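Long-range contacts in putative rhamnosidase (Streptomyces avermitilis, PDB 3W5M), which releases terminal alpha-L-rhamnose from rhamnosides such as citrus flavonoids and gum arabic, and binds L-rhamnose through a calcium-dependent carbohydrate-binding module: residues A127-A132 with A457-R462; I123-P128 with N303-E308. All coordinates share one frame; numbering follows the deposited sequence.

Interaction 1: residues A127-A132 with A457-R462; sequences APLTEA and AWLAVR
The carboxylate of E131, which lies near the guanidinium of R462 across this contact, has one oxygen gripped twice. The T130 hydroxyl OG1 donates to E131 OE2 over 3.2 Å. It comes from above the carboxylate plane, 55° out of it. The same OE2 also takes a salt bridge from R396, the stronger charged partner of this group. R462 stands further off: its NH1 is 4.3 Å from E131 OE1, beyond a salt bridge. At that distance the attraction is probably weaker than that of R396. OE1 lies at the guanidinium edge, near its plane.

R462 gets there as a long arm. CG sits between the backbone N and the carbonyl carbon (chi1 53°), the next torsion is extended, and the third bends the end of the chain. The arm passes the start of helix 127-130, with R462 CD 4.4 Å from A127 N. The A127 methyl meets the guanidinium obliquely.

Helix 127-130 is a single short turn, in which E131 N bonds to A127 O at 2.9 Å. It packs beside strand 459-463, part of an antiparallel sheet in the beta-sandwich of the alpha-L-rhamnosidase N-terminal domain. In that sheet L459 pairs by backbone bonds with A423, and R462 with S124.

The apolar half of the contact centres on L459. Its CD1 reaches L129 CG at 4.1 Å, and P128 CB lies 4.3 Å from the same L459 CD1. One methyl therefore serves both the proline ring and the leucine branch point. The two leucine side chains cross at a slant. L129 also packs on A423, while L459 remains exposed to solvent.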
loop_
_atom_site.group_PDB
_atom_site.type_symbol
_atom_site.label_atom_id
_atom_site.label_comp_id
_atom_site.label_asym_id
_atom_site.label_seq_id
_atom_site.Cartn_x
_atom_site.Cartn_y
_atom_site.Cartn_z
ATOM N N ALA A 127 -21.262 -20.560 -9.042
ATOM C CA ALA A 127 -20.083 -21.398 -9.312
ATOM C C ALA A 127 -19.574 -21.411 -10.770
ATOM O O ALA A 127 -18.362 -21.385 -10.986
ATOM C CB ALA A 127 -20.297 -22.825 -8.798
ATOM N N PRO A 128 -20.488 -21.436 -11.762
ATOM C CA PRO A 128 -20.037 -21.387 -13.156
ATOM C C PRO A 128 -19.211 -20.122 -13.504
ATOM O O PRO A 128 -18.449 -20.128 -14.478
ATOM C CB PRO A 128 -21.355 -21.391 -13.952
ATOM C CG PRO A 128 -22.364 -22.018 -13.057
ATOM C CD PRO A 128 -21.934 -21.734 -11.643
ATOM N N LEU A 129 -19.367 -19.055 -12.718
ATOM C CA LEU A 129 -18.698 -17.772 -12.982
ATOM C C LEU A 129 -17.466 -17.530 -12.084
ATOM O O LEU A 129 -16.585 -16.745 -12.431
ATOM C CB LEU A 129 -19.701 -16.605 -12.881
ATOM C CG LEU A 129 -20.915 -16.618 -13.829
ATOM C CD1 LEU A 129 -21.775 -15.363 -13.613
ATOM C CD2 LEU A 129 -20.494 -16.740 -15.292
ATOM N N THR A 130 -17.408 -18.210 -10.946
ATOM C CA THR A 130 -16.338 -17.962 -9.982
ATOM C C THR A 130 -15.371 -19.142 -9.855
ATOM O O THR A 130 -14.348 -19.033 -9.174
ATOM C CB THR A 130 -16.891 -17.668 -8.584
ATOM O OG1 THR A 130 -17.699 -18.771 -8.137
ATOM C CG2 THR A 130 -17.701 -16.387 -8.584
ATOM N N GLU A 131 -15.715 -20.285 -10.442
ATOM C CA GLU A 131 -14.790 -21.412 -10.424
ATOM C C GLU A 131 -14.288 -21.711 -11.819
ATOM O O GLU A 131 -15.052 -21.703 -12.776
ATOM C CB GLU A 131 -15.431 -22.660 -9.825
ATOM C CG GLU A 131 -15.114 -22.842 -8.354
ATOM C CD GLU A 131 -15.986 -21.975 -7.472
ATOM O OE1 GLU A 131 -17.100 -22.427 -7.120
ATOM O OE2 GLU A 131 -15.545 -20.849 -7.117
ATOM N N ALA A 132 -12.997 -21.987 -11.924
ATOM C CA ALA A 132 -12.434 -22.464 -13.175
ATOM C C ALA A 132 -13.032 -23.832 -13.466
ATOM O O ALA A 132 -13.406 -24.561 -12.522
ATOM C CB ALA A 132 -10.917 -22.554 -13.073
ATOM N N ALA A 457 -30.830 -14.078 -19.389
ATOM C CA ALA A 457 -29.810 -15.126 -19.480
ATOM C C ALA A 457 -28.605 -14.916 -18.542
ATOM O O ALA A 457 -27.615 -15.629 -18.634
ATOM C CB ALA A 457 -29.347 -15.293 -20.916
ATOM N N TRP A 458 -28.686 -13.921 -17.664
ATOM C CA TRP A 458 -27.773 -13.837 -16.511
ATOM C C TRP A 458 -28.138 -14.911 -15.463
ATOM O O TRP A 458 -29.217 -15.509 -15.535
ATOM C CB TRP A 458 -27.827 -12.424 -15.933
ATOM C CG TRP A 458 -27.123 -11.394 -16.778
ATOM C CD1 TRP A 458 -27.137 -11.290 -18.156
ATOM C CD2 TRP A 458 -26.341 -10.296 -16.305
ATOM N NE1 TRP A 458 -26.380 -10.216 -18.550
ATOM C CE2 TRP A 458 -25.882 -9.588 -17.438
ATOM C CE3 TRP A 458 -25.955 -9.856 -15.031
ATOM C CZ2 TRP A 458 -25.063 -8.461 -17.337
ATOM C CZ3 TRP A 458 -25.139 -8.748 -14.932
ATOM C CH2 TRP A 458 -24.707 -8.046 -16.088
ATOM N N LEU A 459 -27.259 -15.187 -14.494
ATOM C CA LEU A 459 -27.539 -16.260 -13.532
ATOM C C LEU A 459 -27.894 -15.712 -12.159
ATOM O O LEU A 459 -27.399 -14.654 -11.785
ATOM C CB LEU A 459 -26.334 -17.198 -13.417
ATOM C CG LEU A 459 -25.839 -17.823 -14.726
ATOM C CD1 LEU A 459 -24.502 -18.534 -14.515
ATOM C CD2 LEU A 459 -26.907 -18.763 -15.288
ATOM N N ALA A 460 -28.744 -16.422 -11.404
ATOM C CA ALA A 460 -29.019 -16.023 -10.022
ATOM C C ALA A 460 -27.704 -16.002 -9.240
ATOM O O ALA A 460 -26.862 -16.896 -9.407
ATOM C CB ALA A 460 -30.004 -16.990 -9.356
ATOM N N VAL A 461 -27.513 -14.959 -8.433
ATOM C CA VAL A 461 -26.403 -14.921 -7.467
ATOM C C VAL A 461 -26.595 -15.971 -6.389
ATOM O O VAL A 461 -27.661 -16.552 -6.260
ATOM C CB VAL A 461 -26.268 -13.534 -6.808
ATOM C CG1 VAL A 461 -25.899 -12.485 -7.839
ATOM C CG2 VAL A 461 -27.530 -13.153 -6.042
ATOM N N ARG A 462 -25.559 -16.237 -5.610
ATOM C CA ARG A 462 -25.708 -17.131 -4.464
ATOM C C ARG A 462 -25.388 -16.331 -3.217
ATOM O O ARG A 462 -24.767 -15.247 -3.293
ATOM C CB ARG A 462 -24.788 -18.344 -4.608
ATOM C CG ARG A 462 -23.333 -17.979 -4.855
ATOM C CD ARG A 462 -22.446 -19.186 -5.060
ATOM N NE ARG A 462 -22.169 -19.868 -3.806
ATOM C CZ ARG A 462 -21.232 -20.798 -3.661
ATOM N NH1 ARG A 462 -20.463 -21.142 -4.703
ATOM N NH2 ARG A 462 -21.059 -21.374 -2.472
#

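Interaction 2: residues I123-P128 with N303-E308; sequences ISAPAP and NQLRHE
An antiparallel beta-sheet, in the sandwich whose strands flank the module CBM67 along the chain, supplies this buried contact. Strand 123-124 lies at one margin of the sheet. Strands 459-463 and 422-424 separate it from strand 303-311. Even so, I123 CA and L305 CA are only 9.1 Å apart, less than three strand spacings of a flat sheet. The sheet probably curls here, which would bring the two side chains together. I123 also pairs through its backbone with L399, on a strand of another sheet.

L305 is the central residue, with one methyl for each neighbour. L305 CD2 touches I123 CD1 at 3.9 Å and lies almost as near to I123 CG1. The two side chains lie alongside each other and point opposite ways. I123 has CG1 flanked by both its backbone N and its carbonyl carbon (chi1 61°), and this aims the ethyl arm at L305. The other methyl, L305 CD1, lies 4.3 Å from A125 CB.

A125 CB thus touches both L305 and N303. It rests 3.7 Å from N303 ND2 and 3.9 Å from N303 CB. The amide is not without a polar partner: N303 ND2 donates to the carbonyl O of L129, and T130 packs nearby. The CB of S124 points away from strand 303-311, and its hydroxyl bonds to the carbonyl O of P397.

The contact between the segments is apolar at its centre, with the asparagine at its border. The bond to L129 O satisfies one hydrogen of the buried N303 amide; the rest is van der Waals packing of aliphatic groups.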
loop_
_atom_site.group_PDB
_atom_site.type_symbol
_atom_site.label_atom_id
_atom_site.label_comp_id
_atom_site.label_asym_id
_atom_site.label_seq_id
_atom_site.Cartn_x
_atom_site.Cartn_y
_atom_site.Cartn_z
ATOM N N ILE A 123 -23.438 -11.365 -1.106
ATOM C CA ILE A 123 -23.706 -12.148 -2.302
ATOM C C ILE A 123 -22.458 -12.342 -3.165
ATOM O O ILE A 123 -21.551 -11.490 -3.185
ATOM C CB ILE A 123 -24.825 -11.550 -3.173
ATOM C CG1 ILE A 123 -24.447 -10.136 -3.654
ATOM C CG2 ILE A 123 -26.182 -11.603 -2.467
ATOM C CD1 ILE A 123 -25.456 -9.549 -4.626
ATOM N N SER A 124 -22.462 -13.440 -3.920
ATOM C CA SER A 124 -21.366 -13.824 -4.824
ATOM C C SER A 124 -21.963 -14.230 -6.162
ATOM O O SER A 124 -23.118 -14.650 -6.213
ATOM C CB SER A 124 -20.645 -15.044 -4.275
ATOM O OG SER A 124 -19.755 -14.730 -3.227
ATOM N N ALA A 125 -21.172 -14.149 -7.236
ATOM C CA ALA A 125 -21.564 -14.786 -8.499
ATOM C C ALA A 125 -21.592 -16.315 -8.286
ATOM O O ALA A 125 -20.846 -16.824 -7.439
ATOM C CB ALA A 125 -20.587 -14.424 -9.603
ATOM N N PRO A 126 -22.453 -17.043 -9.033
ATOM C CA PRO A 126 -22.563 -18.497 -8.842
ATOM C C PRO A 126 -21.340 -19.265 -9.363
ATOM O O PRO A 126 -20.490 -18.675 -10.052
ATOM C CB PRO A 126 -23.828 -18.838 -9.642
ATOM C CG PRO A 126 -23.809 -17.839 -10.752
ATOM C CD PRO A 126 -23.366 -16.570 -10.094
ATOM N N ALA A 127 -21.262 -20.560 -9.042
ATOM C CA ALA A 127 -20.083 -21.398 -9.312
ATOM C C ALA A 127 -19.574 -21.411 -10.770
ATOM O O ALA A 127 -18.362 -21.385 -10.986
ATOM C CB ALA A 127 -20.297 -22.825 -8.798
ATOM N N PRO A 128 -20.488 -21.436 -11.762
ATOM C CA PRO A 128 -20.037 -21.387 -13.156
ATOM C C PRO A 128 -19.211 -20.122 -13.504
ATOM O O PRO A 128 -18.449 -20.128 -14.478
ATOM C CB PRO A 128 -21.355 -21.391 -13.952
ATOM C CG PRO A 128 -22.364 -22.018 -13.057
ATOM C CD PRO A 128 -21.934 -21.734 -11.643
ATOM N N ASN A 303 -16.511 -10.571 -11.895
ATOM C CA ASN A 303 -17.862 -10.727 -12.485
ATOM C C ASN A 303 -18.757 -9.524 -12.341
ATOM O O ASN A 303 -18.530 -8.670 -11.502
ATOM C CB ASN A 303 -18.557 -11.958 -11.888
ATOM C CG ASN A 303 -17.909 -13.267 -12.317
ATOM O OD1 ASN A 303 -17.923 -13.630 -13.477
ATOM N ND2 ASN A 303 -17.325 -13.976 -11.370
ATOM N N GLN A 304 -19.796 -9.448 -13.175
ATOM C CA GLN A 304 -20.803 -8.417 -13.078
ATOM C C GLN A 304 -22.035 -8.868 -12.285
ATOM O O GLN A 304 -22.546 -9.954 -12.512
ATOM C CB GLN A 304 -21.237 -8.022 -14.489
ATOM C CG GLN A 304 -20.083 -7.423 -15.304
ATOM C CD GLN A 304 -20.501 -7.061 -16.725
ATOM O OE1 GLN A 304 -21.493 -7.595 -17.271
ATOM N NE2 GLN A 304 -19.717 -6.195 -17.355
ATOM N N LEU A 305 -22.480 -8.033 -11.351
ATOM C CA LEU A 305 -23.683 -8.310 -10.545
ATOM C C LEU A 305 -24.628 -7.129 -10.680
ATOM O O LEU A 305 -24.187 -5.985 -10.740
ATOM C CB LEU A 305 -23.300 -8.563 -9.085
ATOM C CG LEU A 305 -22.679 -9.915 -8.712
ATOM C CD1 LEU A 305 -21.308 -10.167 -9.301
ATOM C CD2 LEU A 305 -22.533 -9.920 -7.183
ATOM N N ARG A 306 -25.935 -7.374 -10.774
ATOM C CA ARG A 306 -26.847 -6.250 -10.959
ATOM C C ARG A 306 -28.222 -6.550 -10.421
ATOM O O ARG A 306 -28.594 -7.719 -10.277
ATOM C CB ARG A 306 -27.009 -5.865 -12.446
ATOM C CG ARG A 306 -27.780 -6.900 -13.260
ATOM C CD ARG A 306 -27.808 -6.536 -14.756
ATOM N NE ARG A 306 -28.205 -5.148 -15.026
ATOM C CZ ARG A 306 -29.453 -4.725 -15.218
ATOM N NH1 ARG A 306 -30.469 -5.569 -15.108
ATOM N NH2 ARG A 306 -29.674 -3.445 -15.485
ATOM N N HIS A 307 -28.955 -5.471 -10.194
ATOM C CA HIS A 307 -30.315 -5.512 -9.701
ATOM C C HIS A 307 -31.087 -4.294 -10.200
ATOM O O HIS A 307 -30.665 -3.151 -9.962
ATOM C CB HIS A 307 -30.273 -5.500 -8.187
ATOM C CG HIS A 307 -31.622 -5.473 -7.540
ATOM N ND1 HIS A 307 -32.588 -6.426 -7.782
ATOM C CD2 HIS A 307 -32.151 -4.623 -6.630
ATOM C CE1 HIS A 307 -33.661 -6.162 -7.054
ATOM N NE2 HIS A 307 -33.428 -5.065 -6.357
ATOM N N GLU A 308 -32.226 -4.531 -10.862
ATOM C CA GLU A 308 -33.171 -3.437 -11.162
ATOM C C GLU A 308 -34.285 -3.345 -10.127
ATOM O O GLU A 308 -34.677 -4.364 -9.530
ATOM C CB GLU A 308 -33.763 -3.552 -12.574
ATOM C CG GLU A 308 -32.717 -3.252 -13.648
ATOM C CD GLU A 308 -33.283 -3.186 -15.067
ATOM O OE1 GLU A 308 -34.391 -2.625 -15.249
ATOM O OE2 GLU A 308 -32.602 -3.693 -15.999
#

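Overall arrangement
Chain order runs from strand 123-124 into helix 127-130, and both interactions start from this stretch, sharing A127 and P128. Interaction 2 closes the shorter loop, returning at strand 303-311. That loop holds the carbohydrate-binding module CBM67, so the chain leaves the sandwich and re-enters it close to one spot. Interaction 1 closes a longer loop, which runs on to strand 459-463. Loop 2 lies almost wholly within the span of loop 1, which continues far beyond it. The spans cross, since 123-128 starts before 127-132. The contact centres are 6 Å apart: interaction 2 is buried, interaction 1 at the surface. They touch through strand pairing and through the helix.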